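Local coordinates for putative CRISPR-associated endoribonuclease-like protein Cas6nc (Pyrococcus horikoshii, PDB 3QJL) that binds CRISPR RNA as a Cas6-family RAMP protein of prokaryotic adaptive immunity and is probably related to the endoribonucleases that process such transcripts, at residues F160-R163 and L164-M168; A214-E217 and E218-R221. All blocks are in the same frame, centred on the assembly; numbering follows the deposited sequence.

Contact 1 (F160-R163 and L164-M168); sequences FMDR and LRKVM
Asp162 and Lys166, one helical turn apart, form a salt bridge in which Lys166 NZ lies 2.8 Å from Asp162 OD2 and meets the syn lone pair of that oxygen; a weaker bond to Asp162 OD1 makes the grip two-pronged. The lysine reaches it with an extended chain whose CG stands anti to the carbonyl carbon (chi1 -80°), while Asp162 CG stands anti to its backbone N (chi1 174°). The backbone beneath repeats the same i to i+4 spacing: Leu164 N donates to Phe160 O at 2.8 Å, Arg165 N to Met161 O at 3.0 Å and Val167 N to Arg163 O at 2.9 Å.

The two arginines send their polar ends outside the helix, Arg163 NE to the carbonyl of Arg139 and Arg165 NH2 to that of Phe185. Arg163 still lays one face of its guanidinium over Val167 CG2, offset toward the rim. Arg165 crosses Met161 at about a right angle, and Met161 O lies over one face of the Arg165 guanidinium, again toward its rim. On the buried flank Leu164 CD2 is shared, lying 3.7 Å from Met161 CE and 3.9 Å from Phe160 CE2. Phe160 and Leu164 run side by side and pack against Val138, and Met161 against Phe185. This is the first part of an amphipathic helix, 160-176, laid against strands of the C-terminal region in a ferredoxin-like RAMP protein.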
ATOM      1  N   PHE A 160      -5.451  -0.646 -20.380  1.00 56.37           N
ATOM      2  CA  PHE A 160      -5.637  -1.711 -19.400  1.00 52.55           C
ATOM      3  C   PHE A 160      -6.973  -2.444 -19.549  1.00 52.52           C
ATOM      4  O   PHE A 160      -7.017  -3.616 -19.923  1.00 47.38           O
ATOM      5  CB  PHE A 160      -5.505  -1.158 -17.986  1.00 49.97           C
ATOM      6  CG  PHE A 160      -5.591  -2.207 -16.914  1.00 47.90           C
ATOM      7  CD1 PHE A 160      -4.451  -2.848 -16.462  1.00 46.46           C
ATOM      8  CD2 PHE A 160      -6.808  -2.546 -16.352  1.00 46.64           C
ATOM      9  CE1 PHE A 160      -4.525  -3.805 -15.471  1.00 48.55           C
ATOM     10  CE2 PHE A 160      -6.891  -3.500 -15.354  1.00 43.56           C
ATOM     11  CZ  PHE A 160      -5.756  -4.134 -14.915  1.00 44.97           C
ATOM     12  N   MET A 161      -8.055  -1.733 -19.254  1.00 54.03           N
ATOM     13  CA  MET A 161      -9.399  -2.297 -19.250  1.00 48.99           C
ATOM     14  C   MET A 161      -9.708  -3.044 -20.537  1.00 51.21           C
ATOM     15  O   MET A 161     -10.337  -4.098 -20.513  1.00 54.77           O
ATOM     16  CB  MET A 161     -10.434  -1.193 -19.035  1.00 42.98           C
ATOM     17  CG  MET A 161     -11.791  -1.676 -18.603  1.00 50.59           C
ATOM     18  SD  MET A 161     -11.714  -2.611 -17.062  1.00 60.75           S
ATOM     19  CE  MET A 161     -11.745  -4.302 -17.669  1.00 50.54           C
ATOM     20  N   ASP A 162      -9.271  -2.503 -21.663  1.00 53.75           N
ATOM     21  CA  ASP A 162      -9.571  -3.130 -22.937  1.00 55.24           C
ATOM     22  C   ASP A 162      -8.732  -4.384 -23.123  1.00 57.10           C
ATOM     23  O   ASP A 162      -9.189  -5.387 -23.681  1.00 57.14           O
ATOM     24  CB  ASP A 162      -9.348  -2.177 -24.101  1.00 53.97           C
ATOM     25  CG  ASP A 162      -9.526  -2.864 -25.433  1.00 67.38           C
ATOM     26  OD1 ASP A 162     -10.693  -2.998 -25.869  1.00 74.77           O
ATOM     27  OD2 ASP A 162      -8.509  -3.301 -26.028  1.00 63.16           O
ATOM     28  N   ARG A 163      -7.497  -4.334 -22.653  1.00 52.17           N
ATOM     29  CA  ARG A 163      -6.643  -5.499 -22.734  1.00 53.57           C
ATOM     30  C   ARG A 163      -7.152  -6.614 -21.802  1.00 51.11           C
ATOM     31  O   ARG A 163      -7.205  -7.774 -22.186  1.00 48.86           O
ATOM     32  CB  ARG A 163      -5.212  -5.102 -22.400  1.00 52.33           C
ATOM     33  CG  ARG A 163      -4.233  -6.222 -22.476  1.00 53.72           C
ATOM     34  CD  ARG A 163      -4.015  -6.705 -23.890  1.00 55.91           C
ATOM     35  NE  ARG A 163      -3.072  -7.821 -23.840  1.00 72.48           N
ATOM     36  CZ  ARG A 163      -3.352  -9.085 -24.159  1.00 73.46           C
ATOM     37  NH1 ARG A 163      -4.561  -9.421 -24.609  1.00 65.15           N
ATOM     38  NH2 ARG A 163      -2.403 -10.014 -24.051  1.00 64.66           N
ATOM     39  N   LEU A 164      -7.542  -6.253 -20.585  1.00 50.18           N
ATOM     40  CA  LEU A 164      -7.974  -7.229 -19.595  1.00 45.58           C
ATOM     41  C   LEU A 164      -9.236  -7.923 -20.052  1.00 51.33           C
ATOM     42  O   LEU A 164      -9.379  -9.131 -19.892  1.00 47.70           O
ATOM     43  CB  LEU A 164      -8.246  -6.548 -18.254  1.00 46.22           C
ATOM     44  CG  LEU A 164      -8.866  -7.407 -17.146  1.00 47.89           C
ATOM     45  CD1 LEU A 164      -7.913  -8.517 -16.690  1.00 42.77           C
ATOM     46  CD2 LEU A 164      -9.286  -6.536 -15.976  1.00 40.91           C
ATOM     47  N   ARG A 165     -10.155  -7.134 -20.598  1.00 50.79           N
ATOM     48  CA  ARG A 165     -11.406  -7.625 -21.149  1.00 46.22           C
ATOM     49  C   ARG A 165     -11.117  -8.746 -22.164  1.00 53.00           C
ATOM     50  O   ARG A 165     -11.660  -9.851 -22.067  1.00 52.59           O
ATOM     51  CB  ARG A 165     -12.136  -6.453 -21.805  1.00 47.75           C
ATOM     52  CG  ARG A 165     -13.639  -6.597 -21.976  1.00 56.44           C
ATOM     53  CD  ARG A 165     -14.282  -5.253 -22.390  1.00 62.21           C
ATOM     54  NE  ARG A 165     -14.518  -4.335 -21.260  1.00 65.40           N
ATOM     55  CZ  ARG A 165     -14.170  -3.041 -21.226  1.00 61.02           C
ATOM     56  NH1 ARG A 165     -13.547  -2.471 -22.256  1.00 61.06           N
ATOM     57  NH2 ARG A 165     -14.443  -2.305 -20.153  1.00 54.08           N
ATOM     58  N   LYS A 166     -10.242  -8.473 -23.126  1.00 51.57           N
ATOM     59  CA  LYS A 166      -9.886  -9.471 -24.133  1.00 50.11           C
ATOM     60  C   LYS A 166      -9.173 -10.683 -23.539  1.00 49.61           C
ATOM     61  O   LYS A 166      -9.386 -11.804 -23.972  1.00 52.30           O
ATOM     62  CB  LYS A 166      -9.046  -8.847 -25.256  1.00 51.94           C
ATOM     63  CG  LYS A 166      -9.875  -8.094 -26.273  1.00 54.02           C
ATOM     64  CD  LYS A 166      -9.085  -7.026 -26.992  1.00 50.34           C
ATOM     65  CE  LYS A 166     -10.014  -6.141 -27.796  1.00 49.25           C
ATOM     66  NZ  LYS A 166      -9.380  -4.840 -28.136  1.00 67.14           N
ATOM     67  N   VAL A 167      -8.319 -10.467 -22.550  1.00 52.48           N
ATOM     68  CA  VAL A 167      -7.631 -11.591 -21.926  1.00 52.54           C
ATOM     69  C   VAL A 167      -8.633 -12.548 -21.279  1.00 48.90           C
ATOM     70  O   VAL A 167      -8.534 -13.753 -21.460  1.00 51.64           O
ATOM     71  CB  VAL A 167      -6.577 -11.127 -20.905  1.00 47.11           C
ATOM     72  CG1 VAL A 167      -6.059 -12.293 -20.109  1.00 47.24           C
ATOM     73  CG2 VAL A 167      -5.438 -10.461 -21.622  1.00 51.23           C
ATOM     74  N   MET A 168      -9.605 -12.009 -20.549  1.00 50.25           N
ATOM     75  CA  MET A 168     -10.603 -12.843 -19.883  1.00 48.17           C
ATOM     76  C   MET A 168     -11.469 -13.597 -20.882  1.00 49.63           C
ATOM     77  O   MET A 168     -11.552 -14.814 -20.827  1.00 53.59           O
ATOM     78  CB  MET A 168     -11.479 -12.025 -18.928  1.00 45.64           C
ATOM     79  CG  MET A 168     -10.708 -11.386 -17.786  1.00 45.84           C
ATOM     80  SD  MET A 168      -9.588 -12.512 -16.928  1.00 45.71           S
ATOM     81  CE  MET A 168     -10.739 -13.293 -15.801  1.00 45.79           C
TER

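Contact 2 (A214-E217 and E218-R221); sequences AGSE and EIAR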
ATOM      1  N   ALA A 214     -17.962  -5.038 -11.950  1.00 48.81           N
ATOM      2  CA  ALA A 214     -19.363  -4.963 -12.363  1.00 49.16           C
ATOM      3  C   ALA A 214     -19.526  -5.614 -13.743  1.00 48.89           C
ATOM      4  O   ALA A 214     -18.551  -5.756 -14.479  1.00 48.13           O
ATOM      5  CB  ALA A 214     -19.831  -3.529 -12.390  1.00 35.09           C
ATOM      6  N   GLY A 215     -20.756  -5.957 -14.120  1.00 50.95           N
ATOM      7  CA  GLY A 215     -20.979  -6.621 -15.392  1.00 52.69           C
ATOM      8  C   GLY A 215     -20.971  -8.132 -15.386  1.00 50.52           C
ATOM      9  O   GLY A 215     -21.440  -8.756 -14.435  1.00 54.01           O
ATOM     10  N   SER A 216     -20.454  -8.726 -16.456  1.00 50.56           N
ATOM     11  CA  SER A 216     -20.751 -10.123 -16.777  1.00 51.04           C
ATOM     12  C   SER A 216     -20.617 -11.055 -15.584  1.00 50.98           C
ATOM     13  O   SER A 216     -19.576 -11.108 -14.935  1.00 52.97           O
ATOM     14  CB  SER A 216     -19.824 -10.589 -17.905  1.00 54.09           C
ATOM     15  OG  SER A 216     -19.327 -11.885 -17.663  1.00 48.69           O
ATOM     16  N   GLU A 217     -21.678 -11.810 -15.321  1.00 55.01           N
ATOM     17  CA  GLU A 217     -21.717 -12.675 -14.152  1.00 54.57           C
ATOM     18  C   GLU A 217     -20.919 -13.976 -14.337  1.00 51.34           C
ATOM     19  O   GLU A 217     -20.455 -14.567 -13.364  1.00 51.24           O
ATOM     20  CB  GLU A 217     -23.158 -12.966 -13.739  1.00 60.58           C
ATOM     21  CG  GLU A 217     -24.013 -11.708 -13.563  1.00 69.01           C
ATOM     22  CD  GLU A 217     -25.298 -11.962 -12.766  1.00 89.46           C
ATOM     23  OE1 GLU A 217     -25.785 -13.121 -12.751  1.00 85.48           O
ATOM     24  OE2 GLU A 217     -25.817 -10.997 -12.152  1.00 87.47           O
ATOM     25  N   GLU A 218     -20.734 -14.407 -15.581  1.00 48.39           N
ATOM     26  CA  GLU A 218     -19.888 -15.565 -15.863  1.00 50.06           C
ATOM     27  C   GLU A 218     -18.387 -15.271 -15.833  1.00 51.20           C
ATOM     28  O   GLU A 218     -17.604 -16.101 -15.367  1.00 47.08           O
ATOM     29  CB  GLU A 218     -20.259 -16.197 -17.197  1.00 52.66           C
ATOM     30  CG  GLU A 218     -21.276 -15.403 -17.973  1.00 59.18           C
ATOM     31  CD  GLU A 218     -21.648 -16.073 -19.282  1.00 73.88           C
ATOM     32  OE1 GLU A 218     -21.431 -17.305 -19.421  1.00 72.40           O
ATOM     33  OE2 GLU A 218     -22.159 -15.361 -20.173  1.00 78.52           O
ATOM     34  N   ILE A 219     -17.979 -14.109 -16.343  1.00 52.58           N
ATOM     35  CA  ILE A 219     -16.567 -13.727 -16.298  1.00 45.31           C
ATOM     36  C   ILE A 219     -16.149 -13.517 -14.848  1.00 47.30           C
ATOM     37  O   ILE A 219     -15.043 -13.900 -14.458  1.00 45.43           O
ATOM     38  CB  ILE A 219     -16.266 -12.480 -17.157  1.00 51.44           C
ATOM     39  CG1 ILE A 219     -16.353 -12.839 -18.640  1.00 51.18           C
ATOM     40  CG2 ILE A 219     -14.875 -11.914 -16.852  1.00 46.44           C
ATOM     41  CD1 ILE A 219     -16.345 -11.651 -19.559  1.00 53.04           C
ATOM     42  N   ALA A 220     -17.048 -12.942 -14.045  1.00 46.78           N
ATOM     43  CA  ALA A 220     -16.815 -12.806 -12.602  1.00 48.36           C
ATOM     44  C   ALA A 220     -16.559 -14.164 -11.939  1.00 46.76           C
ATOM     45  O   ALA A 220     -15.588 -14.322 -11.196  1.00 43.40           O
ATOM     46  CB  ALA A 220     -17.974 -12.088 -11.922  1.00 43.87           C
ATOM     47  N   ARG A 221     -17.423 -15.142 -12.203  1.00 44.92           N
ATOM     48  CA  ARG A 221     -17.187 -16.479 -11.677  1.00 50.47           C
ATOM     49  C   ARG A 221     -15.831 -16.968 -12.171  1.00 48.29           C
ATOM     50  O   ARG A 221     -15.032 -17.513 -11.401  1.00 45.05           O
ATOM     51  CB  ARG A 221     -18.302 -17.460 -12.069  1.00 55.78           C
ATOM     52  CG  ARG A 221     -19.420 -17.591 -11.024  1.00 66.32           C
ATOM     53  CD  ARG A 221     -20.645 -18.384 -11.524  1.00 68.67           C
ATOM     54  NE  ARG A 221     -20.341 -19.766 -11.917  1.00 85.48           N
ATOM     55  CZ  ARG A 221     -20.544 -20.853 -11.157  1.00 87.68           C
ATOM     56  NH1 ARG A 221     -21.044 -20.744  -9.927  1.00 83.52           N
ATOM     57  NH2 ARG A 221     -20.244 -22.069 -11.628  1.00 80.35           N
TER
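Ser216 caps helix 217-226, receiving Ile219 N on its side-chain oxygen, and the two residues before it bring the chain there from strand 204-215. Ala214 is still part of that strand, bonded through its backbone to Thr186 of strand 185-189. Gly215 follows with a positive phi of 92°, a backbone region that glycine enters readily, as the chain leaves the strand and turns toward the helix.

At Ser216, OG lies 2.9 Å from Ile219 N, with an angle of 158° at the hydrogen, and it has a further, weak hydrogen bond with Asp182 O. The isoleucine side chain packs beside the same oxygen, Ile219 CD1 lying 3.5 Å from Ser216 OG. The isoleucine turns CG1 beside its own backbone N (chi1 -72°), which brings the branch alongside the serine; it also packs on Tyr213 and Phe185. The serine carbonyl opens the helical ladder, Ala220 N approaching Ser216 O at 3.2 Å from a direction tilted out of the carbonyl plane, and that oxygen also accepts from the hydroxyl of Tyr213.

Glu217 begins the helix. Arg221 N donates to Glu217 O at 3.3 Å from above the carbonyl plane. In the next residue, Glu218 OE2 accepts a hydrogen bond from Asp182 N. The N-cap thus supplies a side-chain acceptor to an amide of the first turn, while the acidic groups of Glu217 and Glu218 would probably interact favourably with the positive end of the helix dipole.

Overall arrangement
Both contacts lie in the C-terminal Cas6 region, on the same side of the chain's centre and about 13 Å apart between centres, and both are partly buried. They lie on different helices: contact 1 is wholly inside helix 160-176, whereas contact 2 takes strand 204-215 into helix 217-226. The helices meet where Met168 CB packs 4.0 Å from Ile219 CG2, and Phe185 of strand 185-189 touches side chains from both. Their chemistry follows their position. Turns already in the i to i+4 pattern carry a salt bridge on one flank and apolar side-chain packing on another; the strand-to-helix junction relies instead on a serine side chain as N-cap.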